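Local coordinates for estrogen receptor (Crassostrea gigas, PDB 4N1Y), which probably acts as a transcription factor of the steroid hormone receptor family, here its ligand-binding domain, which is thought to be constitutively active rather than switched by hormone, at residues N85-S90 with E121-V126; M131-H136 with V188-L193; K137-L142 with Q178-D183; V147-E152 with F163-S168. All blocks are in the same frame, centred on the assembly; numbering follows the deposited sequence.

Interaction 1. Residues N85-S90 with E121-V126; sequences NCAFRS and EQVAAV
Val123 meets Ala87 where helix 67-89 passes helix 117-132, and their CA atoms come within 6.0 Å of each other. Starting from Val123, its CB points at the other helix but stays 5.3 Å from Ala87 CB, so the branches have to close the gap. CG1, set opposite its own backbone N (chi1 176°), does the touching: Val123 CG1 lies 4.1 Å from Ala87 CB. The other branch is turned back beside the backbone N, and Val123 CG2 stays 6.1 Å from Ala87 CB. One turn further along, Val126 offers its own CG1 to the same methyl, with Val126 CG1 and Ala87 CB also 4.1 Å apart. Ala87 CB is thus met by a methyl from each of two valines, and its lack of further bulk is consistent with the backbones running this close. Polar bonds flank the methyl packing: Ala87 O accepts from Ser127 OG of helix 117-132, and Ser90 OG turns back to Cys86 O at 2.8 Å. This close packing of helices belongs to the layered helical sandwich of nuclear receptor ligand-binding domains. Leu98 of strand 97-99 packs on Val123 and also on Cys86 and Ser90, while Val126 lies against His197 of helix 187-215, leaving the contact buried between strand and helix.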
loop_
_atom_site.group_PDB
_atom_site.type_symbol
_atom_site.label_atom_id
_atom_site.label_comp_id
_atom_site.label_asym_id
_atom_site.label_seq_id
_atom_site.Cartn_x
_atom_site.Cartn_y
_atom_site.Cartn_z
ATOM N N ASN B 85 -3.889 -13.879 2.576
ATOM C CA ASN B 85 -3.999 -15.318 2.737
ATOM C C ASN B 85 -4.554 -15.980 1.502
ATOM O O ASN B 85 -3.995 -16.948 0.982
ATOM C CB ASN B 85 -4.893 -15.656 3.923
ATOM C CG ASN B 85 -4.234 -15.368 5.236
ATOM O OD1 ASN B 85 -3.021 -15.150 5.299
ATOM N ND2 ASN B 85 -5.019 -15.378 6.304
ATOM N N CYS B 86 -5.651 -15.418 1.021
ATOM C CA CYS B 86 -6.318 -15.928 -0.151
ATOM C C CYS B 86 -5.376 -16.013 -1.342
ATOM O O CYS B 86 -5.392 -17.001 -2.080
ATOM C CB CYS B 86 -7.508 -15.048 -0.486
ATOM S SG CYS B 86 -8.334 -15.556 -1.989
ATOM N N ALA B 87 -4.536 -14.994 -1.503
ATOM C CA ALA B 87 -3.518 -15.004 -2.547
ATOM C C ALA B 87 -2.628 -16.232 -2.421
ATOM O O ALA B 87 -2.304 -16.881 -3.413
ATOM C CB ALA B 87 -2.679 -13.735 -2.495
ATOM N N PHE B 88 -2.212 -16.535 -1.200
ATOM C CA PHE B 88 -1.299 -17.648 -0.984
ATOM C C PHE B 88 -2.050 -18.962 -1.164
ATOM O O PHE B 88 -1.500 -19.917 -1.709
ATOM C CB PHE B 88 -0.642 -17.580 0.404
ATOM C CG PHE B 88 0.539 -18.516 0.564
ATOM C CD1 PHE B 88 1.771 -18.210 -0.001
ATOM C CD2 PHE B 88 0.407 -19.722 1.246
ATOM C CE1 PHE B 88 2.860 -19.069 0.140
ATOM C CE2 PHE B 88 1.486 -20.590 1.380
ATOM C CZ PHE B 88 2.713 -20.259 0.821
ATOM N N ARG B 89 -3.300 -19.014 -0.700
ATOM C CA ARG B 89 -4.152 -20.180 -0.952
ATOM C C ARG B 89 -4.300 -20.413 -2.453
ATOM O O ARG B 89 -4.518 -21.539 -2.890
ATOM C CB ARG B 89 -5.546 -20.018 -0.310
ATOM C CG ARG B 89 -5.683 -20.516 1.126
ATOM C CD ARG B 89 -7.139 -20.482 1.616
ATOM N NE ARG B 89 -7.731 -19.143 1.522
ATOM C CZ ARG B 89 -7.707 -18.243 2.506
ATOM N NH1 ARG B 89 -7.123 -18.530 3.662
ATOM N NH2 ARG B 89 -8.262 -17.050 2.342
ATOM N N SER B 90 -4.157 -19.348 -3.232
ATOM C CA SER B 90 -4.462 -19.384 -4.652
ATOM C C SER B 90 -3.235 -19.513 -5.551
ATOM O O SER B 90 -3.351 -19.438 -6.778
ATOM C CB SER B 90 -5.268 -18.148 -5.038
ATOM O OG SER B 90 -6.527 -18.178 -4.383
ATOM N N GLU B 121 -8.783 -8.923 -9.227
ATOM C CA GLU B 121 -7.762 -8.890 -10.265
ATOM C C GLU B 121 -6.409 -8.489 -9.709
ATOM O O GLU B 121 -5.381 -8.986 -10.145
ATOM C CB GLU B 121 -8.161 -7.925 -11.370
ATOM C CG GLU B 121 -8.828 -8.576 -12.553
ATOM C CD GLU B 121 -9.114 -7.574 -13.645
ATOM O OE1 GLU B 121 -8.285 -6.660 -13.850
ATOM O OE2 GLU B 121 -10.134 -7.732 -14.344
ATOM N N GLN B 122 -6.417 -7.603 -8.726
ATOM C CA GLN B 122 -5.204 -7.209 -8.050
ATOM C C GLN B 122 -4.665 -8.353 -7.167
ATOM O O GLN B 122 -3.467 -8.661 -7.167
ATOM C CB GLN B 122 -5.465 -5.944 -7.242
ATOM C CG GLN B 122 -4.217 -5.246 -6.752
ATOM C CD GLN B 122 -4.513 -3.863 -6.226
ATOM O OE1 GLN B 122 -5.615 -3.592 -5.744
ATOM N NE2 GLN B 122 -3.545 -2.964 -6.351
ATOM N N VAL B 123 -5.562 -8.973 -6.411
ATOM C CA VAL B 123 -5.194 -10.108 -5.575
ATOM C C VAL B 123 -4.647 -11.272 -6.365
ATOM O O VAL B 123 -3.593 -11.805 -6.038
ATOM C CB VAL B 123 -6.387 -10.619 -4.752
ATOM C CG1 VAL B 123 -5.980 -11.854 -3.972
ATOM C CG2 VAL B 123 -6.880 -9.534 -3.809
ATOM N N ALA B 124 -5.386 -11.669 -7.399
ATOM C CA ALA B 124 -4.975 -12.749 -8.293
ATOM C C ALA B 124 -3.577 -12.505 -8.893
ATOM O O ALA B 124 -2.762 -13.432 -8.979
ATOM C CB ALA B 124 -5.990 -12.914 -9.388
ATOM N N ALA B 125 -3.303 -11.259 -9.290
ATOM C CA ALA B 125 -1.991 -10.890 -9.818
ATOM C C ALA B 125 -0.922 -11.020 -8.738
ATOM O O ALA B 125 0.178 -11.505 -8.994
ATOM C CB ALA B 125 -2.009 -9.463 -10.367
ATOM N N VAL B 126 -1.254 -10.581 -7.529
ATOM C CA VAL B 126 -0.346 -10.733 -6.414
ATOM C C VAL B 126 -0.058 -12.216 -6.226
ATOM O O VAL B 126 1.099 -12.602 -6.029
ATOM C CB VAL B 126 -0.918 -10.122 -5.110
ATOM C CG1 VAL B 126 -0.221 -10.705 -3.901
ATOM C CG2 VAL B 126 -0.815 -8.587 -5.123
#

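Interaction 2. Residues M131-H136 with V188-L193; sequences MQNHLH and VPAVLL
Asn133 and Leu135 both reach Val191 from the turn that follows helix 117-132, a Schellman motif with His134 as its C-prime residue. The backbone bonds of that motif come first. His134, at positive phi, gives its N to Met131 O at 3.2 Å, and Leu135 N bonds to the carbonyl oxygen one residue before Met131. The chain is thereby turned out of the helix and led on to His136, which stands at the N-cap of helix 137-149 and takes the N-H of Asp138 on its ND1. The side-chain polar group is the amide of Asn133. Its ND2 bonds to Gln129 O in its own helix; toward helix 187-215 the side chain makes looser contacts, with Asn133 OD1 4.3 Å from Ala190 CB and Asn133 CB 4.2 Å from Val191 CG2. Ala190 also packs on Leu170 of the second subunit, and nearby Pro189 and Leu192 meet Leu192 and Pro189 of that subunit, which puts this part of helix 187-215 in the dimer interface. The apolar group is Leu135 with Val191, joined by Leu143 of helix 137-149, which touches both. Leu135 swings CG away from its backbone N (chi1 -164°), which sends one branch toward the helix. That branch crosses the valine at a slant and rests between its two methyls, with Leu135 CD1 3.9 Å from Val191 CG1 and 4.1 Å from Val191 CG2.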
loop_
_atom_site.group_PDB
_atom_site.type_symbol
_atom_site.label_atom_id
_atom_site.label_comp_id
_atom_site.label_asym_id
_atom_site.label_seq_id
_atom_site.Cartn_x
_atom_site.Cartn_y
_atom_site.Cartn_z
ATOM N N MET B 131 3.764 -16.881 -6.653
ATOM C CA MET B 131 4.130 -18.097 -7.371
ATOM C C MET B 131 5.469 -17.904 -8.059
ATOM O O MET B 131 6.340 -18.755 -7.995
ATOM C CB MET B 131 3.054 -18.478 -8.398
ATOM C CG MET B 131 3.415 -19.690 -9.230
ATOM S SD MET B 131 2.399 -19.930 -10.701
ATOM C CE MET B 131 3.010 -18.584 -11.727
ATOM N N GLN B 132 5.616 -16.778 -8.738
ATOM C CA GLN B 132 6.835 -16.494 -9.470
ATOM C C GLN B 132 8.048 -16.290 -8.561
ATOM O O GLN B 132 9.168 -16.598 -8.948
ATOM C CB GLN B 132 6.626 -15.265 -10.348
ATOM C CG GLN B 132 5.722 -15.536 -11.542
ATOM C CD GLN B 132 5.690 -14.382 -12.519
ATOM O OE1 GLN B 132 5.394 -13.244 -12.146
ATOM N NE2 GLN B 132 5.989 -14.667 -13.780
ATOM N N ASN B 133 7.827 -15.782 -7.350
ATOM C CA ASN B 133 8.919 -15.584 -6.403
ATOM C C ASN B 133 9.180 -16.781 -5.501
ATOM O O ASN B 133 9.943 -16.686 -4.541
ATOM C CB ASN B 133 8.655 -14.363 -5.551
ATOM C CG ASN B 133 8.882 -13.098 -6.306
ATOM O OD1 ASN B 133 10.024 -12.746 -6.605
ATOM N ND2 ASN B 133 7.800 -12.401 -6.638
ATOM N N HIS B 134 8.514 -17.891 -5.804
ATOM C CA HIS B 134 8.705 -19.152 -5.094
ATOM C C HIS B 134 8.617 -18.961 -3.592
ATOM O O HIS B 134 9.470 -19.426 -2.837
ATOM C CB HIS B 134 10.035 -19.764 -5.490
ATOM C CG HIS B 134 10.113 -20.099 -6.945
ATOM N ND1 HIS B 134 9.475 -21.190 -7.492
ATOM C CD2 HIS B 134 10.724 -19.464 -7.973
ATOM C CE1 HIS B 134 9.709 -21.226 -8.792
ATOM N NE2 HIS B 134 10.465 -20.190 -9.109
ATOM N N LEU B 135 7.584 -18.233 -3.180
ATOM C CA LEU B 135 7.370 -17.902 -1.786
ATOM C C LEU B 135 7.104 -19.147 -0.945
ATOM O O LEU B 135 6.246 -19.959 -1.285
ATOM C CB LEU B 135 6.206 -16.931 -1.655
ATOM C CG LEU B 135 6.154 -16.228 -0.307
ATOM C CD1 LEU B 135 7.047 -15.011 -0.337
ATOM C CD2 LEU B 135 4.719 -15.882 0.067
ATOM N N HIS B 136 7.850 -19.284 0.150
ATOM C CA HIS B 136 7.689 -20.377 1.105
ATOM C C HIS B 136 6.614 -20.035 2.160
ATOM O O HIS B 136 6.328 -18.850 2.384
ATOM C CB HIS B 136 9.029 -20.648 1.769
ATOM C CG HIS B 136 9.076 -21.921 2.554
ATOM N ND1 HIS B 136 8.702 -21.996 3.881
ATOM C CD2 HIS B 136 9.473 -23.167 2.200
ATOM C CE1 HIS B 136 8.858 -23.238 4.305
ATOM N NE2 HIS B 136 9.322 -23.968 3.305
ATOM N N VAL B 188 13.549 -10.210 -1.118
ATOM C CA VAL B 188 12.826 -9.555 -0.034
ATOM C C VAL B 188 12.232 -8.232 -0.488
ATOM O O VAL B 188 11.054 -7.968 -0.223
ATOM C CB VAL B 188 13.731 -9.325 1.209
ATOM C CG1 VAL B 188 13.083 -8.367 2.198
ATOM C CG2 VAL B 188 14.047 -10.629 1.866
ATOM N N PRO B 189 13.036 -7.383 -1.155
ATOM C CA PRO B 189 12.389 -6.159 -1.636
ATOM C C PRO B 189 11.227 -6.434 -2.601
ATOM O O PRO B 189 10.173 -5.818 -2.427
ATOM C CB PRO B 189 13.526 -5.413 -2.329
ATOM C CG PRO B 189 14.762 -5.917 -1.636
ATOM C CD PRO B 189 14.497 -7.347 -1.361
ATOM N N ALA B 190 11.394 -7.320 -3.584
ATOM C CA ALA B 190 10.306 -7.567 -4.526
ATOM C C ALA B 190 9.057 -8.001 -3.781
ATOM O O ALA B 190 7.959 -7.505 -4.050
ATOM C CB ALA B 190 10.688 -8.617 -5.538
ATOM N N VAL B 191 9.229 -8.915 -2.828
ATOM C CA VAL B 191 8.083 -9.488 -2.124
ATOM C C VAL B 191 7.405 -8.445 -1.256
ATOM O O VAL B 191 6.181 -8.321 -1.255
ATOM C CB VAL B 191 8.483 -10.690 -1.272
ATOM C CG1 VAL B 191 7.330 -11.097 -0.388
ATOM C CG2 VAL B 191 8.887 -11.845 -2.169
ATOM N N LEU B 192 8.198 -7.658 -0.550
ATOM C CA LEU B 192 7.625 -6.566 0.218
ATOM C C LEU B 192 6.815 -5.624 -0.680
ATOM O O LEU B 192 5.763 -5.136 -0.282
ATOM C CB LEU B 192 8.740 -5.811 0.930
ATOM C CG LEU B 192 9.307 -6.703 2.036
ATOM C CD1 LEU B 192 10.283 -5.958 2.871
ATOM C CD2 LEU B 192 8.164 -7.269 2.889
ATOM N N LEU B 193 7.258 -5.433 -1.920
ATOM C CA LEU B 193 6.538 -4.561 -2.842
ATOM C C LEU B 193 5.133 -5.082 -3.121
ATOM O O LEU B 193 4.240 -4.304 -3.430
ATOM C CB LEU B 193 7.283 -4.423 -4.168
ATOM C CG LEU B 193 8.554 -3.579 -4.236
ATOM C CD1 LEU B 193 9.098 -3.584 -5.658
ATOM C CD2 LEU B 193 8.305 -2.167 -3.755
#

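Interaction 3. Residues K137-L142 with Q178-D183; sequences KDELLL and QKYHPD
Glu139 OE1 takes two N-H groups: the ring NE2 of His181, and the backbone N of His136 at the N-cap of helix 137-149. The first is a His-carboxylate hydrogen bond that ties the start of this helix to the residue that follows helix 159-180. The Glu139 chain runs extended beyond CG (chi2 -179°), carrying its carboxylate out to His181. His181 NE2 lies 2.7 Å from Glu139 OE1, with an N-H...O angle of 151°. It approaches from the syn side, and the oxygen sits almost in the imidazole plane. The other oxygen, OE2, is held by His187 NE2, so the carboxylate has partners on both oxygens, and two histidines beside it would probably favour its ionised form. A glutamine here, neutral and with an NH2 in place of one oxygen, would probably leave either His181 or His187 without its acceptor. Asp138 also divides its oxygens. OD1 binds Asn15 ND2, and OD2 accepts from Tyr180, whose ring stacks with His136. The two side chains cross at about a right angle, with Asp138 CB 4.0 Å from Tyr180 CE2. Tyr180 OH comes to Asp138 OD2 from above the carboxylate, 41° out of its plane, at 2.7 Å.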
loop_
_atom_site.group_PDB
_atom_site.type_symbol
_atom_site.label_atom_id
_atom_site.label_comp_id
_atom_site.label_asym_id
_atom_site.label_seq_id
_atom_site.Cartn_x
_atom_site.Cartn_y
_atom_site.Cartn_z
ATOM N N LYS B 137 5.996 -21.051 2.772
ATOM C CA LYS B 137 4.997 -20.819 3.826
ATOM C C LYS B 137 5.556 -19.932 4.940
ATOM O O LYS B 137 4.910 -18.947 5.352
ATOM C CB LYS B 137 4.502 -22.129 4.430
ATOM C CG LYS B 137 3.342 -21.938 5.397
ATOM C CD LYS B 137 3.085 -23.200 6.202
ATOM C CE LYS B 137 1.975 -23.018 7.236
ATOM N NZ LYS B 137 1.543 -24.337 7.801
ATOM N N ASP B 138 6.761 -20.275 5.408
ATOM C CA ASP B 138 7.430 -19.497 6.448
ATOM C C ASP B 138 7.528 -18.031 6.092
ATOM O O ASP B 138 7.425 -17.172 6.959
ATOM C CB ASP B 138 8.822 -20.040 6.726
ATOM C CG ASP B 138 8.785 -21.365 7.417
ATOM O OD1 ASP B 138 7.690 -21.777 7.859
ATOM O OD2 ASP B 138 9.854 -21.986 7.536
ATOM N N GLU B 139 7.760 -17.741 4.821
ATOM C CA GLU B 139 7.804 -16.357 4.402
ATOM C C GLU B 139 6.408 -15.760 4.495
ATOM O O GLU B 139 6.259 -14.625 4.939
ATOM C CB GLU B 139 8.362 -16.239 2.991
ATOM C CG GLU B 139 9.727 -16.901 2.834
ATOM C CD GLU B 139 10.287 -16.760 1.425
ATOM O OE1 GLU B 139 10.083 -17.695 0.619
ATOM O OE2 GLU B 139 10.923 -15.726 1.120
ATOM N N LEU B 140 5.383 -16.525 4.123
ATOM C CA LEU B 140 4.029 -15.992 4.200
ATOM C C LEU B 140 3.608 -15.709 5.644
ATOM O O LEU B 140 3.042 -14.648 5.940
ATOM C CB LEU B 140 3.013 -16.941 3.565
ATOM C CG LEU B 140 1.610 -16.360 3.851
ATOM C CD1 LEU B 140 1.074 -15.448 2.732
ATOM C CD2 LEU B 140 0.597 -17.425 4.240
ATOM N N LEU B 141 3.882 -16.663 6.532
ATOM C CA LEU B 141 3.642 -16.479 7.956
ATOM C C LEU B 141 4.255 -15.156 8.439
ATOM O O LEU B 141 3.618 -14.384 9.157
ATOM C CB LEU B 141 4.208 -17.662 8.742
ATOM C CG LEU B 141 3.434 -18.957 8.478
ATOM C CD1 LEU B 141 3.953 -20.121 9.288
ATOM C CD2 LEU B 141 1.978 -18.740 8.775
ATOM N N LEU B 142 5.490 -14.895 8.037
ATOM C CA LEU B 142 6.154 -13.666 8.443
ATOM C C LEU B 142 5.449 -12.478 7.823
ATOM O O LEU B 142 5.241 -11.453 8.458
ATOM C CB LEU B 142 7.626 -13.699 8.030
ATOM C CG LEU B 142 8.423 -14.734 8.835
ATOM C CD1 LEU B 142 9.865 -14.791 8.347
ATOM C CD2 LEU B 142 8.344 -14.454 10.354
ATOM N N GLN B 178 17.065 -15.739 3.319
ATOM C CA GLN B 178 18.385 -16.255 3.056
ATOM C C GLN B 178 18.324 -17.777 3.017
ATOM O O GLN B 178 19.004 -18.410 2.212
ATOM C CB GLN B 178 19.382 -15.762 4.105
ATOM C CG GLN B 178 20.847 -16.214 3.874
ATOM C CD GLN B 178 21.437 -15.766 2.543
ATOM O OE1 GLN B 178 20.868 -14.934 1.847
ATOM N NE2 GLN B 178 22.576 -16.332 2.180
ATOM N N LYS B 179 17.469 -18.354 3.855
ATOM C CA LYS B 179 17.340 -19.808 3.958
ATOM C C LYS B 179 16.776 -20.428 2.668
ATOM O O LYS B 179 17.326 -21.380 2.140
ATOM C CB LYS B 179 16.465 -20.176 5.158
ATOM C CG LYS B 179 16.515 -21.631 5.514
ATOM C CD LYS B 179 15.425 -22.010 6.496
ATOM C CE LYS B 179 15.564 -23.486 6.868
ATOM N NZ LYS B 179 14.619 -23.938 7.928
ATOM N N TYR B 180 15.654 -19.904 2.185
ATOM C CA TYR B 180 14.993 -20.495 1.027
ATOM C C TYR B 180 15.443 -19.869 -0.282
ATOM O O TYR B 180 15.193 -20.429 -1.347
ATOM C CB TYR B 180 13.473 -20.381 1.154
ATOM C CG TYR B 180 12.951 -21.099 2.356
ATOM C CD1 TYR B 180 12.977 -22.488 2.416
ATOM C CD2 TYR B 180 12.468 -20.396 3.452
ATOM C CE1 TYR B 180 12.518 -23.157 3.531
ATOM C CE2 TYR B 180 12.003 -21.052 4.567
ATOM C CZ TYR B 180 12.028 -22.433 4.606
ATOM O OH TYR B 180 11.567 -23.093 5.725
ATOM N N HIS B 181 16.085 -18.702 -0.220
ATOM C CA HIS B 181 16.533 -18.060 -1.454
ATOM C C HIS B 181 17.902 -17.391 -1.314
ATOM O O HIS B 181 18.012 -16.192 -1.519
ATOM C CB HIS B 181 15.504 -17.020 -1.906
ATOM C CG HIS B 181 14.088 -17.498 -1.834
ATOM N ND1 HIS B 181 13.525 -18.312 -2.792
ATOM C CD2 HIS B 181 13.113 -17.254 -0.926
ATOM C CE1 HIS B 181 12.269 -18.566 -2.466
ATOM N NE2 HIS B 181 11.993 -17.931 -1.342
ATOM N N PRO B 182 18.955 -18.170 -1.015
ATOM C CA PRO B 182 20.286 -17.637 -0.666
ATOM C C PRO B 182 20.900 -16.727 -1.729
ATOM O O PRO B 182 20.887 -17.051 -2.927
ATOM C CB PRO B 182 21.143 -18.892 -0.519
ATOM C CG PRO B 182 20.433 -19.909 -1.348
ATOM C CD PRO B 182 18.982 -19.630 -1.194
ATOM N N ASP B 183 21.402 -15.587 -1.262
ATOM C CA ASP B 183 22.171 -14.624 -2.051
ATOM C C ASP B 183 21.330 -13.855 -3.056
ATOM O O ASP B 183 21.854 -13.091 -3.862
ATOM C CB ASP B 183 23.335 -15.316 -2.748
ATOM C CG ASP B 183 24.305 -15.920 -1.758
ATOM O OD1 ASP B 183 24.264 -15.488 -0.582
ATOM O OD2 ASP B 183 25.106 -16.804 -2.146
#

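Interaction 4. Residues V147-E152 with F163-S168; sequences VLVNAE and FNMQQS
Val149 lays its CG1 methyl against the end of Met165, with Val149 CG1 and Met165 CE 3.8 Å apart. The methionine gets there by a bend at the sulfur: its chain runs out straight as far as SD, then chi3 (61°) folds CE round toward the valine, and the two side chains pass at a slant. The other branch of Val149 goes to the next residue along, where Val149 CG2 sits over the backbone, 4.3 Å from Gln166 CA and 4.5 Å from Gln166 CB. Helices 137-149 and 159-180 follow each other in the chain and run in opposing directions, as a helical hairpin within the nuclear receptor ligand-binding fold. This contact lies near its connected end, with the CA atoms of Val149 and Gln166 6.4 Å apart. Val59 and Tyr62 also pack on Met165, so its long chain lies buried between the helix end and a loop. Toward the partner molecule, Gln166 touches Ala190 of the second subunit and Asn150 touches its Thr196. On the same helix, Asn164 O is gripped twice by Ser168: the backbone N and the hydroxyl arrive from opposite faces of the carbonyl plane, Ser168 OG at 3.1 Å from Asn164 O.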
loop_
_atom_site.group_PDB
_atom_site.type_symbol
_atom_site.label_atom_id
_atom_site.label_comp_id
_atom_site.label_asym_id
_atom_site.label_seq_id
_atom_site.Cartn_x
_atom_site.Cartn_y
_atom_site.Cartn_z
ATOM N N VAL B 147 2.174 -7.676 8.043
ATOM C CA VAL B 147 0.997 -6.914 7.621
ATOM C C VAL B 147 0.286 -6.368 8.853
ATOM O O VAL B 147 -0.152 -5.223 8.879
ATOM C CB VAL B 147 0.019 -7.768 6.789
ATOM C CG1 VAL B 147 -1.306 -7.007 6.567
ATOM C CG2 VAL B 147 0.637 -8.113 5.455
ATOM N N LEU B 148 0.193 -7.216 9.870
ATOM C CA LEU B 148 -0.383 -6.861 11.158
ATOM C C LEU B 148 0.358 -5.724 11.860
ATOM O O LEU B 148 -0.238 -4.717 12.197
ATOM C CB LEU B 148 -0.388 -8.091 12.057
ATOM C CG LEU B 148 -0.858 -7.892 13.484
ATOM C CD1 LEU B 148 -2.324 -7.546 13.482
ATOM C CD2 LEU B 148 -0.607 -9.168 14.261
ATOM N N VAL B 149 1.667 -5.870 12.048
ATOM C CA VAL B 149 2.412 -4.879 12.816
ATOM C C VAL B 149 2.691 -3.612 12.010
ATOM O O VAL B 149 3.050 -2.578 12.583
ATOM C CB VAL B 149 3.766 -5.450 13.343
ATOM C CG1 VAL B 149 3.543 -6.787 14.038
ATOM C CG2 VAL B 149 4.767 -5.607 12.212
ATOM N N ASN B 150 2.501 -3.687 10.693
ATOM C CA ASN B 150 2.677 -2.527 9.821
ATOM C C ASN B 150 1.327 -1.868 9.536
ATOM O O ASN B 150 1.231 -0.962 8.701
ATOM C CB ASN B 150 3.319 -2.934 8.500
ATOM C CG ASN B 150 3.884 -1.748 7.728
ATOM O OD1 ASN B 150 4.588 -0.909 8.297
ATOM N ND2 ASN B 150 3.547 -1.650 6.433
ATOM N N ALA B 151 0.287 -2.326 10.232
ATOM C CA ALA B 151 -1.068 -1.848 9.959
ATOM C C ALA B 151 -1.193 -0.338 10.124
ATOM O O ALA B 151 -1.720 0.345 9.254
ATOM C CB ALA B 151 -2.074 -2.551 10.858
ATOM N N GLU B 152 -0.663 0.192 11.217
ATOM C CA GLU B 152 -0.852 1.606 11.507
ATOM C C GLU B 152 0.509 2.244 11.492
ATOM O O GLU B 152 1.446 1.705 12.071
ATOM C CB GLU B 152 -1.541 1.806 12.861
ATOM C CG GLU B 152 -1.633 3.244 13.304
ATOM C CD GLU B 152 -2.564 4.088 12.443
ATOM O OE1 GLU B 152 -2.069 4.853 11.586
ATOM O OE2 GLU B 152 -3.796 3.997 12.634
ATOM N N PHE B 163 7.435 -1.150 17.596
ATOM C CA PHE B 163 8.710 -0.947 16.943
ATOM C C PHE B 163 9.581 -2.181 17.120
ATOM O O PHE B 163 10.132 -2.695 16.158
ATOM C CB PHE B 163 9.418 0.279 17.508
ATOM C CG PHE B 163 10.804 0.465 16.976
ATOM C CD1 PHE B 163 11.003 0.897 15.671
ATOM C CD2 PHE B 163 11.912 0.215 17.780
ATOM C CE1 PHE B 163 12.291 1.070 15.171
ATOM C CE2 PHE B 163 13.200 0.385 17.292
ATOM C CZ PHE B 163 13.393 0.811 15.990
ATOM N N ASN B 164 9.664 -2.665 18.354
ATOM C CA ASN B 164 10.419 -3.871 18.675
ATOM C C ASN B 164 9.934 -5.080 17.868
ATOM O O ASN B 164 10.737 -5.919 17.463
ATOM C CB ASN B 164 10.347 -4.169 20.166
ATOM C CG ASN B 164 11.153 -3.169 20.998
ATOM O OD1 ASN B 164 12.015 -2.462 20.475
ATOM N ND2 ASN B 164 10.902 -3.142 22.306
ATOM N N MET B 165 8.619 -5.194 17.671
ATOM C CA MET B 165 8.099 -6.321 16.916
ATOM C C MET B 165 8.485 -6.189 15.458
ATOM O O MET B 165 8.919 -7.158 14.850
ATOM C CB MET B 165 6.588 -6.459 17.065
ATOM C CG MET B 165 6.160 -6.884 18.458
ATOM S SD MET B 165 4.369 -6.985 18.694
ATOM C CE MET B 165 3.935 -8.240 17.495
ATOM N N GLN B 166 8.332 -4.990 14.908
ATOM C CA GLN B 166 8.726 -4.729 13.529
ATOM C C GLN B 166 10.201 -5.084 13.276
ATOM O O GLN B 166 10.534 -5.734 12.285
ATOM C CB GLN B 166 8.469 -3.261 13.175
ATOM C CG GLN B 166 8.817 -2.900 11.726
ATOM C CD GLN B 166 8.936 -1.402 11.499
ATOM O OE1 GLN B 166 8.624 -0.600 12.386
ATOM N NE2 GLN B 166 9.427 -1.020 10.326
ATOM N N GLN B 167 11.076 -4.672 14.186
ATOM C CA GLN B 167 12.489 -4.978 14.071
ATOM C C GLN B 167 12.707 -6.477 14.098
ATOM O O GLN B 167 13.466 -7.009 13.284
ATOM C CB GLN B 167 13.279 -4.279 15.173
ATOM C CG GLN B 167 13.226 -2.764 15.047
ATOM C CD GLN B 167 13.622 -2.288 13.662
ATOM O OE1 GLN B 167 14.793 -2.298 13.304
ATOM N NE2 GLN B 167 12.637 -1.898 12.866
ATOM N N SER B 168 12.037 -7.166 15.018
ATOM C CA SER B 168 12.204 -8.613 15.088
ATOM C C SER B 168 11.662 -9.268 13.829
ATOM O O SER B 168 12.297 -10.163 13.278
ATOM C CB SER B 168 11.499 -9.217 16.303
ATOM O OG SER B 168 12.015 -8.716 17.521
#

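How the interactions relate
Interactions 1 and 4 are buried and join through carbon atoms; interaction 2 is partly buried and still mainly apolar, with one amide at its side; only interaction 3, also partly buried, is bonded by polar groups across its segments. Interactions 3 and 4 hold the same pair, helices 137-149 and 159-180, at two places with centres about 18 Å apart: carboxylates, histidine and tyrosine at one, valine and methionine at the other. Interaction 2 encloses both along the chain and touches interaction 3 where His134 packs on His181. Phe88 of interaction 1 packs on Leu135 and Leu140, joining it to its neighbours. Interactions 1, 2 and 4 touch the second subunit; interaction 3 does not.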